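Local coordinates for protein UDP-4-amino-4,6-dideoxy-N-acetyl-beta-L-altrosamine transaminase (Helicobacter pylori, PDB 2FNU) that transfers an amino group from glutamate to a UDP-linked 4-keto sugar with pyridoxal phosphate as cofactor, the second step in making pseudaminic acid for flagellin, at residues V52-T57 / H227-N232; S175-H180 / A192-D197; K205-H210 / K223-N228. One frame throughout, in Å; residues are numbered along the deposited sequence.

Contact 2 lines the cofactor and sugar site of its own subunit, contact 1 reaches toward both cofactors of the dimer, and contact 3 toward that of the second subunit. Contacts 1 and 2 have centres about 11 Å apart and share one sheet, strands 49-53 and 191-195 being neighbours in it; together they bring Ala56, Thr57 and Ser178 to one phosphate. The centre of contact 3 is about 11 Å from that of contact 1, and the two share His227 and Asn228. Arg208 NH1 reaches Val52 O at 2.9 Å, and Arg230 NH1 reaches Ser209 OG at 2.8 Å. Contacts 2 and 3 do not touch, their nearest atoms being about 8 Å apart.

Contact 1. Residues V52-T57 / H227-N232; sequences VFNSAT and HNFRLN. With PMP (4'-deoxy-4'-aminopyridoxal-5'-phosphate), chain E; PMP (4'-deoxy-4'-aminopyridoxal-5'-phosphate), chain C.
Leu231 lies against the end of strand 49-53, where the large-domain sheet of this PLP-dependent aminotransferase gives way to the phosphate-binding turn and helix 56-66. From CB outward, its side chain meets one neighbour after another: CB rests on Val52 CG2 at 3.8 Å, CG stands a little further back from Phe53 O, and the two methyls then part. CD1 goes to the carbonyl, 3.4 Å from Phe53 O, while CD2 stays with the CB and CG2 of Val52. The anti placement of CG relative to the backbone N (chi1 -167°) sends the fork this way, and Phe37 of helix 32-45 packs against both Leu231 and Val52.

The direct backbone bond lies at Asn54 and Phe229. Asn54 N donates to Phe229 O at 2.8 Å, a bent bond (133° at the hydrogen) whose donor stands well above the carbonyl plane. The same oxygen also receives the CA-H of Phe53, so two consecutive residues, the last of the strand and the first after it, converge on one acceptor. Phe229 CB meets the Phe53 ring at its edge, in the ring plane, next to CD1. A water bridges the two backbones, donating to Val52 O and accepting from Leu231 N.

Beyond the join, each segment turns to a different cofactor. Arg230 points away from the strand and forms a salt bridge through NE with Glu189 of the second subunit, near that subunit's cofactor phosphate. In the other direction, Ser55 caps helix 56-66, whose first turn takes the phosphate of the PMP in chain E: Ala56 N donates to O2P, and O3P of that PMP is gripped twice by Thr57, from N at 3.0 Å and from OG1 at 2.7 Å.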
loop_
_atom_site.group_PDB
_atom_site.type_symbol
_atom_site.label_atom_id
_atom_site.label_comp_id
_atom_site.label_asym_id
_atom_site.label_seq_id
_atom_site.Cartn_x
_atom_site.Cartn_y
_atom_site.Cartn_z
ATOM N N VAL B 52 7.072 1.204 -9.402
ATOM C CA VAL B 52 7.190 1.455 -7.967
ATOM C C VAL B 52 5.845 1.259 -7.273
ATOM O O VAL B 52 4.773 1.457 -7.879
ATOM C CB VAL B 52 7.797 2.841 -7.647
ATOM C CG1 VAL B 52 9.237 2.927 -8.152
ATOM C CG2 VAL B 52 6.978 3.949 -8.298
ATOM N N PHE B 53 5.916 0.830 -6.007
ATOM C CA PHE B 53 4.754 0.361 -5.226
ATOM C C PHE B 53 4.819 0.962 -3.835
ATOM O O PHE B 53 5.883 1.472 -3.435
ATOM C CB PHE B 53 4.813 -1.165 -5.058
ATOM C CG PHE B 53 4.543 -1.933 -6.316
ATOM C CD1 PHE B 53 3.285 -2.447 -6.579
ATOM C CD2 PHE B 53 5.558 -2.133 -7.250
ATOM C CE1 PHE B 53 3.035 -3.152 -7.755
ATOM C CE2 PHE B 53 5.318 -2.829 -8.421
ATOM C CZ PHE B 53 4.058 -3.343 -8.680
ATOM N N ASN B 54 3.720 0.860 -3.071
ATOM C CA ASN B 54 3.703 1.442 -1.731
ATOM C C ASN B 54 4.657 0.743 -0.752
ATOM O O ASN B 54 5.016 1.299 0.274
ATOM C CB ASN B 54 2.281 1.444 -1.149
ATOM C CG ASN B 54 1.827 0.073 -0.729
ATOM O OD1 ASN B 54 1.882 -0.286 0.482
ATOM N ND2 ASN B 54 1.429 -0.721 -1.691
ATOM N N SER B 55 4.994 -0.506 -1.049
ATOM C CA SER B 55 5.919 -1.285 -0.220
ATOM C C SER B 55 6.504 -2.418 -1.072
ATOM O O SER B 55 5.912 -2.789 -2.098
ATOM C CB SER B 55 5.218 -1.898 0.994
ATOM O OG SER B 55 4.272 -2.877 0.577
ATOM N N ALA B 56 7.630 -3.009 -0.632
ATOM C CA ALA B 56 8.121 -4.194 -1.348
ATOM C C ALA B 56 7.198 -5.401 -1.175
ATOM O O ALA B 56 7.190 -6.293 -2.021
ATOM C CB ALA B 56 9.557 -4.557 -0.948
ATOM N N THR B 57 6.458 -5.446 -0.060
ATOM C CA THR B 57 5.519 -6.556 0.147
ATOM C C THR B 57 4.407 -6.502 -0.917
ATOM O O THR B 57 4.015 -7.539 -1.465
ATOM C CB THR B 57 4.952 -6.526 1.565
ATOM O OG1 THR B 57 6.043 -6.553 2.476
ATOM C CG2 THR B 57 4.095 -7.746 1.836
ATOM N N HIS B 227 -5.432 -3.528 -7.491
ATOM C CA HIS B 227 -5.482 -2.966 -6.143
ATOM C C HIS B 227 -5.095 -1.495 -6.222
ATOM O O HIS B 227 -5.145 -0.894 -7.292
ATOM C CB HIS B 227 -4.506 -3.747 -5.249
ATOM C CG HIS B 227 -4.896 -5.180 -5.049
ATOM N ND1 HIS B 227 -5.436 -5.632 -3.869
ATOM C CD2 HIS B 227 -4.818 -6.266 -5.868
ATOM C CE1 HIS B 227 -5.700 -6.924 -3.966
ATOM N NE2 HIS B 227 -5.338 -7.335 -5.168
ATOM N N ASN B 228 -4.767 -0.880 -5.090
ATOM C CA ASN B 228 -4.126 0.441 -5.135
ATOM C C ASN B 228 -2.874 0.335 -4.284
ATOM O O ASN B 228 -2.915 0.550 -3.058
ATOM C CB ASN B 228 -5.041 1.563 -4.604
ATOM C CG ASN B 228 -4.363 2.932 -4.588
ATOM O OD1 ASN B 228 -5.005 3.957 -4.271
ATOM N ND2 ASN B 228 -3.088 2.971 -4.904
ATOM N N PHE B 229 -1.795 -0.079 -4.956
ATOM C CA PHE B 229 -0.465 -0.189 -4.355
ATOM C C PHE B 229 0.450 0.909 -4.909
ATOM O O PHE B 229 1.662 0.738 -4.990
ATOM C CB PHE B 229 0.149 -1.559 -4.670
ATOM C CG PHE B 229 -0.639 -2.739 -4.145
ATOM C CD1 PHE B 229 -1.395 -2.656 -2.973
ATOM C CD2 PHE B 229 -0.527 -3.969 -4.787
ATOM C CE1 PHE B 229 -2.087 -3.777 -2.489
ATOM C CE2 PHE B 229 -1.216 -5.089 -4.311
ATOM C CZ PHE B 229 -1.976 -5.002 -3.162
ATOM N N ARG B 230 -0.128 2.038 -5.301
ATOM C CA ARG B 230 0.670 3.085 -5.946
ATOM C C ARG B 230 1.603 3.760 -4.954
ATOM O O ARG B 230 1.304 3.862 -3.746
ATOM C CB ARG B 230 -0.252 4.122 -6.584
ATOM C CG ARG B 230 -1.133 3.545 -7.700
ATOM C CD ARG B 230 -1.880 4.636 -8.444
ATOM N NE ARG B 230 -2.778 5.402 -7.565
ATOM C CZ ARG B 230 -4.112 5.354 -7.587
ATOM N NH1 ARG B 230 -4.776 4.575 -8.449
ATOM N NH2 ARG B 230 -4.801 6.134 -6.758
ATOM N N LEU B 231 2.745 4.217 -5.474
ATOM C CA LEU B 231 3.626 5.111 -4.742
ATOM C C LEU B 231 3.254 6.539 -5.136
ATOM O O LEU B 231 3.170 6.856 -6.324
ATOM C CB LEU B 231 5.080 4.828 -5.125
ATOM C CG LEU B 231 6.130 5.482 -4.205
ATOM C CD1 LEU B 231 6.142 4.779 -2.838
ATOM C CD2 LEU B 231 7.525 5.414 -4.821
ATOM N N ASN B 232 3.023 7.405 -4.151
ATOM C CA ASN B 232 2.576 8.759 -4.493
ATOM C C ASN B 232 3.738 9.672 -4.902
ATOM O O ASN B 232 4.903 9.245 -4.909
ATOM C CB ASN B 232 1.759 9.349 -3.339
ATOM C CG ASN B 232 2.545 9.416 -2.048
ATOM O OD1 ASN B 232 2.237 8.730 -1.059
ATOM N ND2 ASN B 232 3.591 10.214 -2.059
HETATM N N1 PMP E . 11.875 -8.893 1.711
HETATM C C2 PMP E . 12.954 -8.671 2.528
HETATM C C2A PMP E . 14.196 -9.507 2.328
HETATM C C3 PMP E . 12.876 -7.673 3.510
HETATM O O3 PMP E . 13.949 -7.412 4.313
HETATM C C4 PMP E . 11.691 -6.918 3.676
HETATM C C4A PMP E . 11.548 -5.896 4.783
HETATM N N4A PMP E . 12.277 -6.266 5.976
HETATM C C5 PMP E . 10.632 -7.125 2.786
HETATM C C6 PMP E . 10.775 -8.077 1.778
HETATM C C5A PMP E . 9.344 -6.325 2.873
HETATM O O4P PMP E . 9.623 -5.040 2.348
HETATM P P PMP E . 8.682 -3.790 2.750
HETATM O O1P PMP E . 9.055 -3.427 4.168
HETATM O O2P PMP E . 9.083 -2.694 1.808
HETATM O O3P PMP E . 7.239 -4.180 2.582
HETATM N N1 PMP C . -14.271 3.515 -2.754
HETATM C C2 PMP C . -14.742 4.613 -3.413
HETATM C C2A PMP C . -16.204 4.944 -3.225
HETATM C C3 PMP C . -13.857 5.492 -4.041
HETATM O O3 PMP C . -14.315 6.688 -4.528
HETATM C C4 PMP C . -12.515 5.110 -4.187
HETATM C C4A PMP C . -11.535 5.909 -5.018
HETATM N N4A PMP C . -12.202 6.723 -6.013
HETATM C C5 PMP C . -12.063 3.967 -3.531
HETATM C C6 PMP C . -12.943 3.172 -2.826
HETATM C C5A PMP C . -10.589 3.582 -3.520
HETATM O O4P PMP C . -9.904 4.475 -2.650
HETATM P P PMP C . -8.315 4.704 -2.787
HETATM O O1P PMP C . -8.158 5.570 -4.016
HETATM O O2P PMP C . -7.906 5.422 -1.521
HETATM O O3P PMP C . -7.644 3.356 -2.977
HETATM O O HOH W 1 3.071 3.878 -8.285
#

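Contact 2. Residues S175-H180 / A192-D197; sequences SVFSFH and AVVTND. With UD1 (uridine-diphosphate-N-acetylglucosamine), chain F; PMP (4'-deoxy-4'-aminopyridoxal-5'-phosphate), chain E.
Phe177 and Val194 meet on one face of an antiparallel pair, strands 191-195 and 174-178, second and third from one edge of the seven-stranded mixed sheet typical of fold-type I PLP enzymes. Val194 CG2 comes in at the edge of the Phe177 ring, near its plane, 3.8 Å from CE1. Its CG1 lies anti to the carbonyl carbon (chi1 -56°), which leaves CG2 facing the phenylalanine.

This is the tight part. Ser175 and Val194 form a hydrogen-bonded pair, Val194 N to Ser175 O being 2.9 Å and nearly straight at 169°; Phe177 and Ala192 form the next, with Ala192 N donating to Phe177 O at 2.9 Å. Between them, Val176 and Val193 make a non-hydrogen-bonded pair, joined by CA-H contacts to the flanking carbonyls. Their side chains take the other face, where the CG2 methyls meet more loosely at 4.2 Å and helix 56-66 lies alongside. Phe179, just past the strand, swings its ring back so that CE1 reaches Ala192 CB.

Past Val194 the contact between the two segments thins out, and Asn196 and Asp197 are partly exposed; there Thr195 OG1 accepts from Asp197 N in an ST turn, and Asp197 caps helix 198-208.

At the opposite end the chain enters the active site. Ser178 OG accepts from His180 N, a second ST turn, and donates to PMP O2P of chain E at 2.8 Å. One face of the His180 imidazole lies under the sugar methyl C6' of UD1, 3.3 Å from the ring plane. The turn thus holds the serine hydroxyl while it donates to the phosphate; His180 ND1 bonds to Ile182 N and NE2 to Gln30 of the second subunit, fixing the ring's rotation so that its pi face packs on the methyl.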
loop_
_atom_site.group_PDB
_atom_site.type_symbol
_atom_site.label_atom_id
_atom_site.label_comp_id
_atom_site.label_asym_id
_atom_site.label_seq_id
_atom_site.Cartn_x
_atom_site.Cartn_y
_atom_site.Cartn_z
ATOM N N SER B 175 12.896 -8.762 -10.313
ATOM C CA SER B 175 13.520 -8.563 -9.010
ATOM C C SER B 175 12.783 -7.480 -8.232
ATOM O O SER B 175 12.275 -6.526 -8.818
ATOM C CB SER B 175 14.980 -8.150 -9.185
ATOM O OG SER B 175 15.698 -9.131 -9.944
ATOM N N VAL B 176 12.743 -7.641 -6.919
ATOM C CA VAL B 176 12.044 -6.690 -6.051
ATOM C C VAL B 176 13.066 -5.927 -5.221
ATOM O O VAL B 176 14.021 -6.518 -4.731
ATOM C CB VAL B 176 11.058 -7.427 -5.129
ATOM C CG1 VAL B 176 10.541 -6.522 -3.990
ATOM C CG2 VAL B 176 9.918 -8.013 -5.981
ATOM N N PHE B 177 12.854 -4.613 -5.065
ATOM C CA PHE B 177 13.626 -3.798 -4.123
ATOM C C PHE B 177 12.694 -3.152 -3.105
ATOM O O PHE B 177 11.528 -2.909 -3.395
ATOM C CB PHE B 177 14.384 -2.698 -4.873
ATOM C CG PHE B 177 15.424 -3.230 -5.830
ATOM C CD1 PHE B 177 15.141 -3.344 -7.186
ATOM C CD2 PHE B 177 16.657 -3.647 -5.374
ATOM C CE1 PHE B 177 16.098 -3.848 -8.073
ATOM C CE2 PHE B 177 17.625 -4.163 -6.255
ATOM C CZ PHE B 177 17.347 -4.262 -7.603
ATOM N N SER B 178 13.221 -2.851 -1.923
ATOM C CA SER B 178 12.447 -2.117 -0.928
ATOM C C SER B 178 13.075 -0.756 -0.689
ATOM O O SER B 178 14.298 -0.625 -0.659
ATOM C CB SER B 178 12.429 -2.883 0.408
ATOM O OG SER B 178 11.775 -2.130 1.436
ATOM N N PHE B 179 12.225 0.240 -0.448
ATOM C CA PHE B 179 12.635 1.605 -0.107
ATOM C C PHE B 179 12.063 1.959 1.266
ATOM O O PHE B 179 11.838 3.132 1.570
ATOM C CB PHE B 179 12.149 2.610 -1.157
ATOM C CG PHE B 179 12.443 2.198 -2.571
ATOM C CD1 PHE B 179 11.424 2.130 -3.499
ATOM C CD2 PHE B 179 13.735 1.866 -2.967
ATOM C CE1 PHE B 179 11.672 1.723 -4.830
ATOM C CE2 PHE B 179 13.993 1.474 -4.289
ATOM C CZ PHE B 179 12.965 1.405 -5.209
ATOM N N HIS B 180 11.851 0.946 2.102
ATOM C CA HIS B 180 11.495 1.177 3.497
ATOM C C HIS B 180 12.511 2.128 4.136
ATOM O O HIS B 180 13.674 2.193 3.707
ATOM C CB HIS B 180 11.511 -0.148 4.252
ATOM C CG HIS B 180 11.126 -0.041 5.700
ATOM N ND1 HIS B 180 12.049 0.191 6.705
ATOM C CD2 HIS B 180 9.918 -0.129 6.308
ATOM C CE1 HIS B 180 11.420 0.232 7.870
ATOM N NE2 HIS B 180 10.130 0.021 7.658
ATOM N N ALA B 192 9.772 -1.741 -5.389
ATOM C CA ALA B 192 9.765 -1.731 -6.860
ATOM C C ALA B 192 9.822 -3.158 -7.346
ATOM O O ALA B 192 10.428 -4.013 -6.688
ATOM C CB ALA B 192 10.957 -0.978 -7.428
ATOM N N VAL B 193 9.218 -3.412 -8.509
ATOM C CA VAL B 193 9.523 -4.621 -9.277
ATOM C C VAL B 193 10.184 -4.134 -10.548
ATOM O O VAL B 193 9.667 -3.234 -11.213
ATOM C CB VAL B 193 8.299 -5.469 -9.673
ATOM C CG1 VAL B 193 8.790 -6.776 -10.371
ATOM C CG2 VAL B 193 7.415 -5.805 -8.485
ATOM N N VAL B 194 11.343 -4.703 -10.855
ATOM C CA VAL B 194 12.001 -4.429 -12.148
ATOM C C VAL B 194 12.056 -5.719 -12.952
ATOM O O VAL B 194 12.090 -6.832 -12.399
ATOM C CB VAL B 194 13.403 -3.787 -12.011
ATOM C CG1 VAL B 194 13.292 -2.494 -11.174
ATOM C CG2 VAL B 194 14.391 -4.761 -11.381
ATOM N N THR B 195 12.006 -5.570 -14.272
ATOM C CA THR B 195 11.980 -6.748 -15.149
ATOM C C THR B 195 12.415 -6.361 -16.546
ATOM O O THR B 195 12.289 -5.194 -16.905
ATOM C CB THR B 195 10.558 -7.399 -15.199
ATOM O OG1 THR B 195 10.604 -8.591 -15.988
ATOM C CG2 THR B 195 9.487 -6.459 -15.773
ATOM N N ASN B 196 12.900 -7.339 -17.318
ATOM C CA ASN B 196 13.137 -7.147 -18.762
ATOM C C ASN B 196 12.024 -7.782 -19.610
ATOM O O ASN B 196 12.123 -7.814 -20.833
ATOM C CB ASN B 196 14.511 -7.700 -19.165
ATOM C CG ASN B 196 15.660 -6.915 -18.532
ATOM O OD1 ASN B 196 15.551 -5.698 -18.329
ATOM N ND2 ASN B 196 16.767 -7.608 -18.214
ATOM N N ASP B 197 10.968 -8.265 -18.953
ATOM C CA ASP B 197 9.810 -8.871 -19.627
ATOM C C ASP B 197 8.679 -7.859 -19.730
ATOM O O ASP B 197 8.033 -7.531 -18.729
ATOM C CB ASP B 197 9.358 -10.105 -18.832
ATOM C CG ASP B 197 8.309 -10.934 -19.573
ATOM O OD1 ASP B 197 7.221 -10.416 -19.900
ATOM O OD2 ASP B 197 8.594 -12.112 -19.858
HETATM C "C1'" UD1 F . 11.370 -5.725 9.306
HETATM C "C2'" UD1 F . 12.665 -6.460 8.918
HETATM C "C3'" UD1 F . 13.467 -5.712 7.857
HETATM C "C4'" UD1 F . 12.559 -5.267 6.702
HETATM C "C5'" UD1 F . 11.256 -4.575 7.147
HETATM C "C6'" UD1 F . 11.483 -3.116 7.553
HETATM C "C7'" UD1 F . 13.467 -7.824 10.812
HETATM C "C8'" UD1 F . 14.219 -7.857 12.115
HETATM N "N2'" UD1 F . 13.479 -6.683 10.113
HETATM O "O1'" UD1 F . 11.668 -4.585 10.115
HETATM O "O3'" UD1 F . 14.506 -6.567 7.327
HETATM O "O5'" UD1 F . 10.579 -5.324 8.171
HETATM O "O7'" UD1 F . 12.882 -8.805 10.421
HETATM N N1 UD1 F . 13.802 2.730 12.173
HETATM C C2 UD1 F . 14.134 4.068 11.878
HETATM N N3 UD1 F . 13.293 4.822 11.151
HETATM C C4 UD1 F . 12.126 4.340 10.700
HETATM C C5 UD1 F . 11.739 3.025 10.957
HETATM C C6 UD1 F . 12.575 2.205 11.705
HETATM O O2 UD1 F . 15.219 4.545 12.295
HETATM O O4 UD1 F . 11.381 5.080 10.032
HETATM C C1B UD1 F . 14.740 1.930 12.986
HETATM C C2B UD1 F . 14.386 2.154 14.449
HETATM O "O2'" UD1 F . 15.590 2.305 15.206
HETATM C C3B UD1 F . 13.655 0.893 14.855
HETATM C C4B UD1 F . 14.275 -0.154 13.953
HETATM O O4B UD1 F . 14.610 0.524 12.737
HETATM O O3B UD1 F . 13.828 0.556 16.237
HETATM C C5B UD1 F . 13.283 -1.265 13.675
HETATM O O5B UD1 F . 13.918 -2.210 12.824
HETATM P PA UD1 F . 13.307 -3.701 12.723
HETATM O O1A UD1 F . 14.052 -4.439 11.621
HETATM O O2A UD1 F . 13.265 -4.287 14.125
HETATM O O3A UD1 F . 11.821 -3.277 12.241
HETATM P PB UD1 F . 10.811 -4.262 11.449
HETATM O O1B UD1 F . 10.624 -5.550 12.237
HETATM O O2B UD1 F . 9.611 -3.425 11.033
HETATM N N1 PMP E . 11.875 -8.893 1.711
HETATM C C2 PMP E . 12.954 -8.671 2.528
HETATM C C2A PMP E . 14.196 -9.507 2.328
HETATM C C3 PMP E . 12.876 -7.673 3.510
HETATM O O3 PMP E . 13.949 -7.412 4.313
HETATM C C4 PMP E . 11.691 -6.918 3.676
HETATM C C4A PMP E . 11.548 -5.896 4.783
HETATM N N4A PMP E . 12.277 -6.266 5.976
HETATM C C5 PMP E . 10.632 -7.125 2.786
HETATM C C6 PMP E . 10.775 -8.077 1.778
HETATM C C5A PMP E . 9.344 -6.325 2.873
HETATM O O4P PMP E . 9.623 -5.040 2.348
HETATM P P PMP E . 8.682 -3.790 2.750
HETATM O O1P PMP E . 9.055 -3.427 4.168
HETATM O O2P PMP E . 9.083 -2.694 1.808
HETATM O O3P PMP E . 7.239 -4.180 2.582
#

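Contact 3. Residues K205-H210 / K223-N228; sequences KLFRSH and KSIGHN. With PMP (4'-deoxy-4'-aminopyridoxal-5'-phosphate), chain C.
At the rim of the second subunit's cofactor site, His210 and Asn228 come together beside the phosphate of the PMP in chain C. The two side chains meet at an angle, the imidazole turned 67° from the amide, with His210 CE1 3.8 Å from Asn228 CB. The imidazole edge is turned to phosphate oxygen O3P, while one face of the ring lies against His227 O. His210 ND1 lies 2.8 Å from a water, which donates to Gly226 O, tying the ring to the opposing backbone. Phe84 of the second subunit meets the His210 ring edge-to-face.

Near the C-terminal part of helix 198-208, the chain running from strand 220-222 to helix 233-244 passes across it. Phe207 O, near the C-terminal end, takes a bond from His227 N at 2.8 Å. His227 O in turn accepts from His210 N on a lone pair, in the carbonyl plane, although the N-H itself is bent to 133°. At Gly226 the backbones come very close: its CA lies 3.2 Å from Phe207 O, and the loop backbone passes directly against the helix carbonyls.

Farther from the cofactor the contact turns apolar and aromatic. Phe207 and His227 extend together in one direction, with His227 CD2 over one face of the phenyl ring, toward its rim, and the two rings inclined at 47°. Ile225 CD1 also comes to this ring, obliquely, 3.6 Å from Phe207 CE2, on the same side of its plane as His227. The far nitrogen of the His227 ring, NE2, is hydrogen-bonded to Glu93 of the second subunit.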
loop_
_atom_site.group_PDB
_atom_site.type_symbol
_atom_site.label_atom_id
_atom_site.label_comp_id
_atom_site.label_asym_id
_atom_site.label_seq_id
_atom_site.Cartn_x
_atom_site.Cartn_y
_atom_site.Cartn_z
ATOM N N LYS B 205 1.554 -3.592 -13.895
ATOM C CA LYS B 205 1.146 -2.199 -13.890
ATOM C C LYS B 205 -0.363 -2.056 -13.693
ATOM O O LYS B 205 -0.811 -1.236 -12.887
ATOM C CB LYS B 205 1.614 -1.530 -15.188
ATOM C CG LYS B 205 1.413 -0.031 -15.264
ATOM C CD LYS B 205 1.966 0.475 -16.611
ATOM C CE LYS B 205 1.895 1.980 -16.719
ATOM N NZ LYS B 205 2.699 2.429 -17.893
ATOM N N LEU B 206 -1.145 -2.869 -14.397
ATOM C CA LEU B 206 -2.594 -2.845 -14.197
ATOM C C LEU B 206 -2.972 -3.336 -12.794
ATOM O O LEU B 206 -3.872 -2.766 -12.150
ATOM C CB LEU B 206 -3.296 -3.676 -15.266
ATOM C CG LEU B 206 -3.218 -3.068 -16.661
ATOM C CD1 LEU B 206 -3.494 -4.148 -17.679
ATOM C CD2 LEU B 206 -4.223 -1.906 -16.776
ATOM N N PHE B 207 -2.280 -4.379 -12.325
ATOM C CA PHE B 207 -2.599 -4.976 -11.008
ATOM C C PHE B 207 -2.372 -3.975 -9.886
ATOM O O PHE B 207 -3.068 -4.011 -8.855
ATOM C CB PHE B 207 -1.730 -6.206 -10.801
ATOM C CG PHE B 207 -2.110 -7.063 -9.616
ATOM C CD1 PHE B 207 -1.460 -6.901 -8.380
ATOM C CD2 PHE B 207 -3.061 -8.084 -9.752
ATOM C CE1 PHE B 207 -1.763 -7.738 -7.300
ATOM C CE2 PHE B 207 -3.378 -8.910 -8.687
ATOM C CZ PHE B 207 -2.730 -8.733 -7.458
ATOM N N ARG B 208 -1.395 -3.089 -10.084
ATOM C CA ARG B 208 -1.057 -2.047 -9.110
ATOM C C ARG B 208 -2.164 -0.996 -8.933
ATOM O O ARG B 208 -2.230 -0.321 -7.905
ATOM C CB ARG B 208 0.250 -1.371 -9.540
ATOM C CG ARG B 208 0.724 -0.242 -8.614
ATOM C CD ARG B 208 2.020 0.416 -9.113
ATOM N NE ARG B 208 1.792 1.077 -10.405
ATOM C CZ ARG B 208 2.734 1.695 -11.111
ATOM N NH1 ARG B 208 3.991 1.781 -10.654
ATOM N NH2 ARG B 208 2.407 2.256 -12.273
ATOM N N SER B 209 -2.995 -0.830 -9.970
ATOM C CA SER B 209 -3.976 0.258 -9.989
ATOM C C SER B 209 -5.288 -0.190 -10.633
ATOM O O SER B 209 -5.640 0.222 -11.761
ATOM C CB SER B 209 -3.406 1.496 -10.697
ATOM O OG SER B 209 -4.189 2.662 -10.432
ATOM N N HIS B 210 -6.011 -1.033 -9.898
ATOM C CA HIS B 210 -7.419 -1.334 -10.167
ATOM C C HIS B 210 -7.760 -2.128 -11.423
ATOM O O HIS B 210 -8.953 -2.371 -11.668
ATOM C CB HIS B 210 -8.239 -0.034 -10.170
ATOM C CG HIS B 210 -8.045 0.782 -8.932
ATOM N ND1 HIS B 210 -8.405 0.322 -7.681
ATOM C CD2 HIS B 210 -7.512 2.014 -8.748
ATOM C CE1 HIS B 210 -8.101 1.243 -6.778
ATOM N NE2 HIS B 210 -7.552 2.276 -7.399
ATOM N N LYS B 223 -10.589 -5.375 -17.278
ATOM C CA LYS B 223 -10.619 -6.760 -17.793
ATOM C C LYS B 223 -10.097 -7.781 -16.781
ATOM O O LYS B 223 -10.251 -9.002 -16.964
ATOM C CB LYS B 223 -9.812 -6.868 -19.093
ATOM C CG LYS B 223 -10.287 -5.919 -20.169
ATOM C CD LYS B 223 -9.480 -6.092 -21.461
ATOM C CE LYS B 223 -10.025 -5.178 -22.549
ATOM N NZ LYS B 223 -9.299 -5.339 -23.846
ATOM N N SER B 224 -9.515 -7.272 -15.692
ATOM C CA SER B 224 -8.872 -8.075 -14.669
ATOM C C SER B 224 -8.765 -7.192 -13.428
ATOM O O SER B 224 -8.784 -5.947 -13.541
ATOM C CB SER B 224 -7.469 -8.454 -15.142
ATOM O OG SER B 224 -6.822 -7.292 -15.661
ATOM N N ILE B 225 -8.696 -7.800 -12.241
ATOM C CA ILE B 225 -8.690 -6.977 -11.025
ATOM C C ILE B 225 -7.339 -6.305 -10.803
ATOM O O ILE B 225 -6.317 -6.659 -11.399
ATOM C CB ILE B 225 -9.113 -7.732 -9.697
ATOM C CG1 ILE B 225 -8.127 -8.843 -9.354
ATOM C CG2 ILE B 225 -10.574 -8.229 -9.716
ATOM C CD1 ILE B 225 -6.925 -8.361 -8.550
ATOM N N GLY B 226 -7.363 -5.288 -9.955
ATOM C CA GLY B 226 -6.136 -4.745 -9.415
ATOM C C GLY B 226 -6.474 -4.096 -8.090
ATOM O O GLY B 226 -7.634 -4.111 -7.637
ATOM N N HIS B 227 -5.432 -3.528 -7.491
ATOM C CA HIS B 227 -5.482 -2.966 -6.143
ATOM C C HIS B 227 -5.095 -1.495 -6.222
ATOM O O HIS B 227 -5.145 -0.894 -7.292
ATOM C CB HIS B 227 -4.506 -3.747 -5.249
ATOM C CG HIS B 227 -4.896 -5.180 -5.049
ATOM N ND1 HIS B 227 -5.436 -5.632 -3.869
ATOM C CD2 HIS B 227 -4.818 -6.266 -5.868
ATOM C CE1 HIS B 227 -5.700 -6.924 -3.966
ATOM N NE2 HIS B 227 -5.338 -7.335 -5.168
ATOM N N ASN B 228 -4.767 -0.880 -5.090
ATOM C CA ASN B 228 -4.126 0.441 -5.135
ATOM C C ASN B 228 -2.874 0.335 -4.284
ATOM O O ASN B 228 -2.915 0.550 -3.058
ATOM C CB ASN B 228 -5.041 1.563 -4.604
ATOM C CG ASN B 228 -4.363 2.932 -4.588
ATOM O OD1 ASN B 228 -5.005 3.957 -4.271
ATOM N ND2 ASN B 228 -3.088 2.971 -4.904
HETATM N N1 PMP C . -14.271 3.515 -2.754
HETATM C C2 PMP C . -14.742 4.613 -3.413
HETATM C C2A PMP C . -16.204 4.944 -3.225
HETATM C C3 PMP C . -13.857 5.492 -4.041
HETATM O O3 PMP C . -14.315 6.688 -4.528
HETATM C C4 PMP C . -12.515 5.110 -4.187
HETATM C C4A PMP C . -11.535 5.909 -5.018
HETATM N N4A PMP C . -12.202 6.723 -6.013
HETATM C C5 PMP C . -12.063 3.967 -3.531
HETATM C C6 PMP C . -12.943 3.172 -2.826
HETATM C C5A PMP C . -10.589 3.582 -3.520
HETATM O O4P PMP C . -9.904 4.475 -2.650
HETATM P P PMP C . -8.315 4.704 -2.787
HETATM O O1P PMP C . -8.158 5.570 -4.016
HETATM O O2P PMP C . -7.906 5.422 -1.521
HETATM O O3P PMP C . -7.644 3.356 -2.977
HETATM O O HOH W 2 -9.574 -2.186 -7.356
#